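Local structure of tetraacyldisaccharide 4'-kinase (Aquifex aeolicus, 4EHX) at residues Val38-Leu44 with Arg148-Leu154; Asp138-Gln142 with Leu170-Leu174; Ile177-Leu183 with Phe195-Pro200. The protein transfers the gamma-phosphate of ATP to the 4'-position of a tetraacyldisaccharide 1-phosphate, forming lipid IVA in the lipid A pathway. All blocks are in the same frame, centred on the assembly; numbering follows the deposited sequence.

Overall arrangement
Helix 7-25 comes first in the chain, followed by strand 38-43, which opens contact 1 and leads into the predicted ATP-binding loop. Contact 1 closes over 103 intervening residues, when strand 150-156 pairs alongside it. Contact 2 starts within that long loop, at residues 138-142, and closes beyond it, at 170-174, so contacts 1 and 2 cross. Contact 3 follows both in series and closes a short connection of 11 residues. Contacts 1 and 3 lie on neighbouring parallel strands, 150-156 and 182-186, and Asp181 bonds to Asn151. Contacts 2 and 3 meet through Arg179, which pairs with Glu172. Leu44 and Arg171 join contacts 1 and 2 through their backbones.

Contact 1: residues Val38-Leu44 with Arg148-Leu154; sequences VISVGNL and RDLNILL
Ser40 and Asn151 sit side by side in a parallel beta pair of this P-loop kinase fold. Strand 38-43 leads into the predicted ATP-binding loop, and strand 150-154 runs beside it at 27°. At the start Val38 O takes the N-H of Asp149 and, weakly, that of Leu150. Then Ser40 N gives to Leu150 O, and Ser40 O takes the N-H of Ile152. Gly42 repeats the pattern, receiving the nearly straight bond from Leu154 N at 2.8 Å (173°).

Arg148 curls back along the face that carries Ser40 and Asn151. Its CB meets Val38 CG1 at 3.9 Å. CG lies between the backbone N and the carbonyl carbon (chi1 71°), and two further bends bring the chain over Ser40. CG touches Ser40 CB at 3.8 Å. NE bonds to a residue adjoining the segment. At the tip, NH1 gives a hydrogen bond of 2.9 Å to Asn151 OD1. The acceptor lies in the guanidinium plane, but the donor stands above the amide's carbonyl plane. NH1 is also 3.3 Å from Ser40 OG, at an angle too poor for a hydrogen bond. NH1 bonds to Gly140 O and NH2 to Leu146 O, so several carbonyl oxygens fix the group's rotation. Asp149 OD2 takes the backbone N-H of Val38 at 2.9 Å with its anti lone pair.

Ile39, Val41, Leu150, Ile152 and Leu154 make most of the other face apolar. Ile39 and Ile152 lie side by side, with Ile39 CG2 3.7 Å from Ile152 CD1. The Val41 and Leu154 side chains cross at a slant, CG1 meeting CD1. Helix 51-61 packs on Val41 through Phe54 and Leu58.

Two waters complete the pairing. One links Leu44 N to Leu154 O. The other accepts from Ser40 OG at 2.8 Å and donates to both Asn151 OD1 and Ile152 O.

Contact 2: residues Asp138-Gln142 with Leu170-Leu174; sequences DDGFQ and LREPL
Asp139 and Arg171 form the ionic part of this contact. The guanidinium meets the carboxylate end-on, and the two planes are only 18° apart. The Arg171 chain, extended at chi2, bends at chi3 (-74°) on the way to presenting its terminal nitrogens to Asp139. NH2 of Arg171 binds Asp139 OD1 at 2.9 Å. NH1 of Arg171 reaches Asp139 OD2 at 3.3 Å in a nearly straight bond. Both oxygens use their syn lone pairs.

The amide of Gln142 makes two contacts. Its OE1 lies over the centre of one guanidinium face, 3.4 Å from Arg171 CZ, without a hydrogen bond. Its NE2 gives a hydrogen bond of 2.8 Å to Glu172 OE1, on the anti side, with amide and carboxylate planes almost perpendicular (85°). NE2 also bonds to Asn43 O.

In the aromatic contact, Glu172 OE1 lies at the edge of the Phe141 ring, near its plane, 3.3 Å from Phe141 CD2. Glu172 OE2 is held separately, by a salt bridge to Arg179 and a hydrogen bond from Asn21.

A leucine in place of Arg171 would probably cost the Asp139 carboxylate its two-pronged partner and leave it freer to turn, with Gln142 OE1 no longer facing a cation.

Asp139 also touches Lys51 of the predicted ATP site, and Arg171 lies near Val46. Asp138, last in strand 134-138, and Asp139 just after it are consistent with the Walker B region of a P-loop kinase.

Contact 3: residues Ile177-Leu183 with Phe195-Pro200; sequences IRRADAL and FFTGKP
Lys199 reaches across to the turn at Ile177-Ala180 and makes a tight part of this contact. Its chain runs extended to CE and bends only at the last torsion (chi4 -65°), which turns NZ in among backbone carbonyls. NZ bonds to Ala180 O at 2.8 Å, nearly head-on to that carbonyl. It also bonds to Arg178 O at 3.1 Å, but from above the carbonyl plane. Lys199 CE packs 3.6 Å from Ile177 O on the way. Two carbonyls thus share one ammonium and hold the turn against the loop.

Close by, Leu183 N donates to Pro200 O at 2.9 Å, and Pro200 CD lies 3.3 Å from Asp181 O.

An apolar cluster is packed as well. Leu183 CD1 meets Thr197 CG2 tip to tip at 3.7 Å. Leu183 CD1 is also 3.9 Å from Phe195 CD2, at the ring's edge. Ile177 CD1 approaches the same ring obliquely. Thr197 OG1 accepts from Lys199 N in an ST turn, which shapes the loop just before Lys199.

The solvent side is looser. Exposed Arg178 points its CB away from the loop and bonds to it through its backbone O. Asp181 also points away, and its carboxylate bonds to Asn151 N.

Strand 182-186 lies between 150-156 and 201-212. The Leu183-Pro200 bond opens the parallel pairing with 201-212, while Ile177 and Ala180 pack on Leu153 and Phe195 on Leu155 of strand 150-156.

Contact 1: residues Val38-Leu44 with Arg148-Leu154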
# COMPACT_ATOMS: atom_id res chain seq x y z
N VAL A 38 -6.30 16.75 0.03
CA VAL A 38 -5.30 15.72 -0.17
C VAL A 38 -5.03 15.04 1.16
O VAL A 38 -4.68 15.68 2.16
CB VAL A 38 -3.98 16.33 -0.70
CG1 VAL A 38 -2.91 15.24 -0.82
CG2 VAL A 38 -4.23 17.00 -2.06
N ILE A 39 -5.21 13.72 1.18
CA ILE A 39 -4.89 12.92 2.33
C ILE A 39 -3.69 12.07 1.94
O ILE A 39 -3.72 11.42 0.91
CB ILE A 39 -6.04 11.98 2.69
CG1 ILE A 39 -7.32 12.79 2.96
CG2 ILE A 39 -5.67 11.10 3.90
CD1 ILE A 39 -8.61 11.92 2.97
N SER A 40 -2.64 12.06 2.75
CA SER A 40 -1.50 11.21 2.45
C SER A 40 -1.51 9.99 3.35
O SER A 40 -1.78 10.09 4.54
CB SER A 40 -0.18 11.98 2.61
OG SER A 40 0.91 11.12 2.32
N VAL A 41 -1.22 8.84 2.76
CA VAL A 41 -0.97 7.62 3.52
C VAL A 41 0.48 7.26 3.30
O VAL A 41 0.97 7.22 2.16
CB VAL A 41 -1.90 6.45 3.08
CG1 VAL A 41 -1.55 5.17 3.87
CG2 VAL A 41 -3.36 6.85 3.29
N GLY A 42 1.21 7.01 4.38
CA GLY A 42 2.60 6.70 4.23
C GLY A 42 3.19 5.96 5.42
O GLY A 42 2.50 5.67 6.41
N ASN A 43 4.46 5.65 5.31
CA ASN A 43 5.16 5.05 6.44
C ASN A 43 6.64 5.41 6.41
O ASN A 43 7.11 6.15 5.53
CB ASN A 43 4.93 3.55 6.51
CG ASN A 43 5.84 2.79 5.60
OD1 ASN A 43 6.08 3.20 4.46
ND2 ASN A 43 6.37 1.68 6.08
N LEU A 44 7.38 4.93 7.40
CA LEU A 44 8.77 5.33 7.57
C LEU A 44 9.73 4.30 7.01
O LEU A 44 10.90 4.60 6.79
CB LEU A 44 9.08 5.57 9.05
CG LEU A 44 8.46 6.80 9.70
CD1 LEU A 44 8.99 6.95 11.11
CD2 LEU A 44 8.78 8.03 8.89
N ARG A 148 -0.36 18.21 1.96
CA ARG A 148 -1.49 17.34 2.31
C ARG A 148 -2.26 17.94 3.48
O ARG A 148 -1.67 18.48 4.41
CB ARG A 148 -1.07 15.87 2.55
CG ARG A 148 -0.26 15.57 3.82
CD ARG A 148 1.15 16.21 3.85
NE ARG A 148 1.83 16.03 2.55
CZ ARG A 148 2.47 14.93 2.17
NH1 ARG A 148 2.57 13.89 2.99
NH2 ARG A 148 3.04 14.87 0.97
N ASP A 149 -3.58 17.84 3.42
CA ASP A 149 -4.46 18.36 4.46
C ASP A 149 -4.58 17.41 5.65
O ASP A 149 -4.93 17.83 6.76
CB ASP A 149 -5.82 18.64 3.85
CG ASP A 149 -5.73 19.62 2.70
OD1 ASP A 149 -5.55 20.84 2.96
OD2 ASP A 149 -5.81 19.17 1.53
N LEU A 150 -4.28 16.14 5.42
CA LEU A 150 -4.28 15.15 6.48
C LEU A 150 -3.14 14.18 6.21
O LEU A 150 -3.19 13.41 5.23
CB LEU A 150 -5.62 14.41 6.54
CG LEU A 150 -5.77 13.32 7.62
CD1 LEU A 150 -5.49 13.87 9.02
CD2 LEU A 150 -7.17 12.70 7.58
N ASN A 151 -2.13 14.22 7.07
CA ASN A 151 -0.90 13.46 6.88
C ASN A 151 -0.94 12.24 7.77
O ASN A 151 -0.69 12.34 8.97
CB ASN A 151 0.31 14.34 7.24
CG ASN A 151 1.57 13.88 6.56
OD1 ASN A 151 1.52 13.13 5.59
ND2 ASN A 151 2.72 14.32 7.07
N ILE A 152 -1.27 11.09 7.19
CA ILE A 152 -1.44 9.87 7.97
C ILE A 152 -0.20 9.00 7.89
O ILE A 152 0.25 8.64 6.79
CB ILE A 152 -2.65 9.06 7.49
CG1 ILE A 152 -3.92 9.93 7.55
CG2 ILE A 152 -2.81 7.80 8.37
CD1 ILE A 152 -5.20 9.21 7.01
N LEU A 153 0.37 8.68 9.04
CA LEU A 153 1.58 7.88 9.08
C LEU A 153 1.30 6.55 9.73
O LEU A 153 0.78 6.49 10.85
CB LEU A 153 2.67 8.59 9.90
CG LEU A 153 3.98 7.80 10.05
CD1 LEU A 153 4.69 7.69 8.71
CD2 LEU A 153 4.91 8.45 11.12
N LEU A 154 1.65 5.48 9.04
CA LEU A 154 1.52 4.13 9.59
C LEU A 154 2.82 3.75 10.25
O LEU A 154 3.90 3.97 9.67
CB LEU A 154 1.19 3.12 8.49
CG LEU A 154 -0.29 2.97 8.12
CD1 LEU A 154 -0.91 4.30 7.72
CD2 LEU A 154 -0.42 1.96 6.97
O HOH W 1 1.45 10.29 4.93
O HOH W 2 6.44 3.57 9.45

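Contact 2: residues Asp138-Gln142 with Leu170-Leu174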
# COMPACT_ATOMS: atom_id res chain seq x y z
N ASP A 138 -0.92 7.41 -2.12
CA ASP A 138 -0.48 6.16 -1.56
C ASP A 138 1.05 6.30 -1.45
O ASP A 138 1.74 6.64 -2.42
CB ASP A 138 -0.96 4.93 -2.34
CG ASP A 138 -0.23 4.75 -3.64
OD1 ASP A 138 0.37 5.73 -4.09
OD2 ASP A 138 -0.27 3.63 -4.21
N ASP A 139 1.56 6.10 -0.27
CA ASP A 139 2.98 6.25 -0.06
C ASP A 139 3.45 7.69 -0.29
O ASP A 139 4.36 7.95 -1.08
CB ASP A 139 3.75 5.25 -0.93
CG ASP A 139 5.13 5.00 -0.38
OD1 ASP A 139 5.26 5.12 0.85
OD2 ASP A 139 6.07 4.72 -1.15
N GLY A 140 2.85 8.62 0.44
CA GLY A 140 3.13 10.02 0.20
C GLY A 140 3.81 10.75 1.34
O GLY A 140 4.01 11.96 1.24
N PHE A 141 4.18 10.04 2.41
CA PHE A 141 4.79 10.73 3.58
C PHE A 141 6.07 11.53 3.26
O PHE A 141 6.28 12.63 3.78
CB PHE A 141 5.07 9.74 4.73
CG PHE A 141 5.36 10.41 6.06
CD1 PHE A 141 4.33 11.00 6.80
CD2 PHE A 141 6.64 10.43 6.57
CE1 PHE A 141 4.60 11.61 8.04
CE2 PHE A 141 6.92 11.02 7.81
CZ PHE A 141 5.90 11.61 8.54
N GLN A 142 6.92 10.97 2.42
CA GLN A 142 8.17 11.63 2.02
C GLN A 142 8.01 12.68 0.91
O GLN A 142 8.94 13.45 0.63
CB GLN A 142 9.19 10.57 1.57
CG GLN A 142 9.78 9.73 2.70
CD GLN A 142 8.82 8.67 3.22
OE1 GLN A 142 8.09 8.03 2.45
NE2 GLN A 142 8.80 8.48 4.53
N LEU A 170 14.59 1.92 7.90
CA LEU A 170 13.96 3.24 7.96
C LEU A 170 14.37 4.12 6.77
O LEU A 170 15.56 4.25 6.44
CB LEU A 170 14.27 3.94 9.29
CG LEU A 170 13.68 3.28 10.54
CD1 LEU A 170 14.07 4.08 11.78
CD2 LEU A 170 12.17 3.16 10.41
N ARG A 171 13.38 4.73 6.13
CA ARG A 171 13.65 5.69 5.05
C ARG A 171 13.99 7.06 5.63
O ARG A 171 14.64 7.86 4.96
CB ARG A 171 12.44 5.79 4.10
CG ARG A 171 12.31 4.59 3.17
CD ARG A 171 11.22 4.79 2.11
NE ARG A 171 9.88 4.69 2.68
CZ ARG A 171 8.77 4.71 1.96
NH1 ARG A 171 8.82 4.83 0.64
NH2 ARG A 171 7.59 4.62 2.56
N GLU A 172 13.52 7.32 6.85
CA GLU A 172 13.76 8.58 7.56
C GLU A 172 13.88 8.29 9.04
O GLU A 172 13.28 7.32 9.53
CB GLU A 172 12.58 9.54 7.43
CG GLU A 172 12.09 9.82 6.06
CD GLU A 172 11.07 10.93 6.08
OE1 GLU A 172 9.86 10.64 5.90
OE2 GLU A 172 11.48 12.09 6.28
N PRO A 173 14.59 9.15 9.78
CA PRO A 173 14.75 9.02 11.23
C PRO A 173 13.40 9.09 11.91
O PRO A 173 12.50 9.76 11.42
CB PRO A 173 15.56 10.26 11.61
CG PRO A 173 16.29 10.63 10.36
CD PRO A 173 15.40 10.26 9.23
N LEU A 174 13.28 8.40 13.05
CA LEU A 174 12.03 8.38 13.80
C LEU A 174 11.55 9.76 14.27
O LEU A 174 10.36 9.94 14.50
CB LEU A 174 12.16 7.43 15.00
CG LEU A 174 12.35 5.93 14.71
CD1 LEU A 174 12.65 5.17 16.01
CD2 LEU A 174 11.13 5.34 14.00

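Contact 3: residues Ile177-Leu183 with Phe195-Pro200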
# COMPACT_ATOMS: atom_id res chain seq x y z
N ILE A 177 8.39 11.38 12.77
CA ILE A 177 7.03 11.10 13.22
C ILE A 177 6.29 12.41 13.51
O ILE A 177 5.07 12.50 13.35
CB ILE A 177 7.03 10.16 14.44
CG1 ILE A 177 7.37 8.74 13.99
CG2 ILE A 177 5.67 10.18 15.16
CD1 ILE A 177 7.70 7.78 15.13
N ARG A 178 7.02 13.45 13.91
CA ARG A 178 6.41 14.75 14.19
C ARG A 178 5.61 15.35 13.02
O ARG A 178 4.72 16.18 13.25
CB ARG A 178 7.47 15.76 14.68
CG ARG A 178 8.48 16.20 13.62
CD ARG A 178 9.59 17.03 14.28
NE ARG A 178 10.64 17.40 13.34
CZ ARG A 178 11.88 17.75 13.71
NH1 ARG A 178 12.22 17.77 14.99
NH2 ARG A 178 12.78 18.08 12.78
N ARG A 179 5.92 14.96 11.79
CA ARG A 179 5.17 15.48 10.62
C ARG A 179 3.75 14.93 10.50
O ARG A 179 2.92 15.52 9.81
CB ARG A 179 5.91 15.24 9.30
CG ARG A 179 7.33 15.75 9.27
CD ARG A 179 7.77 16.04 7.83
NE ARG A 179 7.63 14.91 6.89
CZ ARG A 179 8.59 14.01 6.63
NH1 ARG A 179 9.76 14.06 7.26
NH2 ARG A 179 8.38 13.06 5.73
N ALA A 180 3.47 13.81 11.15
CA ALA A 180 2.16 13.19 11.07
C ALA A 180 1.05 14.03 11.71
O ALA A 180 1.26 14.63 12.75
CB ALA A 180 2.17 11.79 11.70
N ASP A 181 -0.12 14.05 11.08
CA ASP A 181 -1.32 14.57 11.72
C ASP A 181 -2.01 13.48 12.51
O ASP A 181 -2.73 13.75 13.47
CB ASP A 181 -2.30 15.12 10.69
CG ASP A 181 -1.76 16.33 9.98
OD1 ASP A 181 -1.23 17.24 10.66
OD2 ASP A 181 -1.88 16.36 8.74
N ALA A 182 -1.84 12.25 12.05
CA ALA A 182 -2.49 11.10 12.68
C ALA A 182 -1.57 9.91 12.54
O ALA A 182 -0.88 9.76 11.52
CB ALA A 182 -3.84 10.81 12.02
N LEU A 183 -1.54 9.06 13.56
CA LEU A 183 -0.77 7.82 13.52
C LEU A 183 -1.69 6.61 13.46
O LEU A 183 -2.68 6.54 14.17
CB LEU A 183 0.12 7.68 14.76
CG LEU A 183 1.25 8.70 14.91
CD1 LEU A 183 2.03 8.42 16.18
CD2 LEU A 183 2.16 8.65 13.71
N PHE A 195 1.70 3.41 21.51
CA PHE A 195 2.66 4.46 21.25
C PHE A 195 1.99 5.81 21.41
O PHE A 195 1.15 6.20 20.60
CB PHE A 195 3.22 4.31 19.83
CG PHE A 195 4.33 5.26 19.52
CD1 PHE A 195 5.46 5.31 20.30
CD2 PHE A 195 4.25 6.10 18.42
CE1 PHE A 195 6.49 6.19 20.01
CE2 PHE A 195 5.27 6.98 18.11
CZ PHE A 195 6.40 7.02 18.91
N PHE A 196 2.36 6.52 22.47
CA PHE A 196 1.74 7.80 22.78
C PHE A 196 2.60 8.98 22.34
O PHE A 196 3.78 9.09 22.70
CB PHE A 196 1.43 7.93 24.27
CG PHE A 196 0.83 9.25 24.64
CD1 PHE A 196 -0.54 9.46 24.53
CD2 PHE A 196 1.63 10.30 25.06
CE1 PHE A 196 -1.09 10.68 24.86
CE2 PHE A 196 1.08 11.52 25.39
CZ PHE A 196 -0.29 11.71 25.29
N THR A 197 1.99 9.88 21.57
CA THR A 197 2.66 11.06 21.06
C THR A 197 1.83 12.31 21.32
O THR A 197 2.30 13.43 21.10
CB THR A 197 2.86 10.97 19.54
OG1 THR A 197 1.58 10.88 18.89
CG2 THR A 197 3.70 9.76 19.17
N GLY A 198 0.59 12.12 21.76
CA GLY A 198 -0.34 13.23 21.84
C GLY A 198 -1.15 13.43 20.57
O GLY A 198 -2.19 14.09 20.58
N LYS A 199 -0.69 12.84 19.46
CA LYS A 199 -1.44 12.93 18.20
C LYS A 199 -2.61 11.94 18.16
O LYS A 199 -2.56 10.89 18.81
CB LYS A 199 -0.52 12.65 17.01
CG LYS A 199 0.66 13.60 16.89
CD LYS A 199 1.63 13.14 15.81
CE LYS A 199 2.81 14.09 15.66
NZ LYS A 199 2.38 15.44 15.18
N PRO A 200 -3.65 12.26 17.38
CA PRO A 200 -4.72 11.28 17.15
C PRO A 200 -4.11 9.97 16.68
O PRO A 200 -3.34 9.95 15.72
CB PRO A 200 -5.54 11.91 16.02
CG PRO A 200 -5.24 13.39 16.12
CD PRO A 200 -3.81 13.46 16.55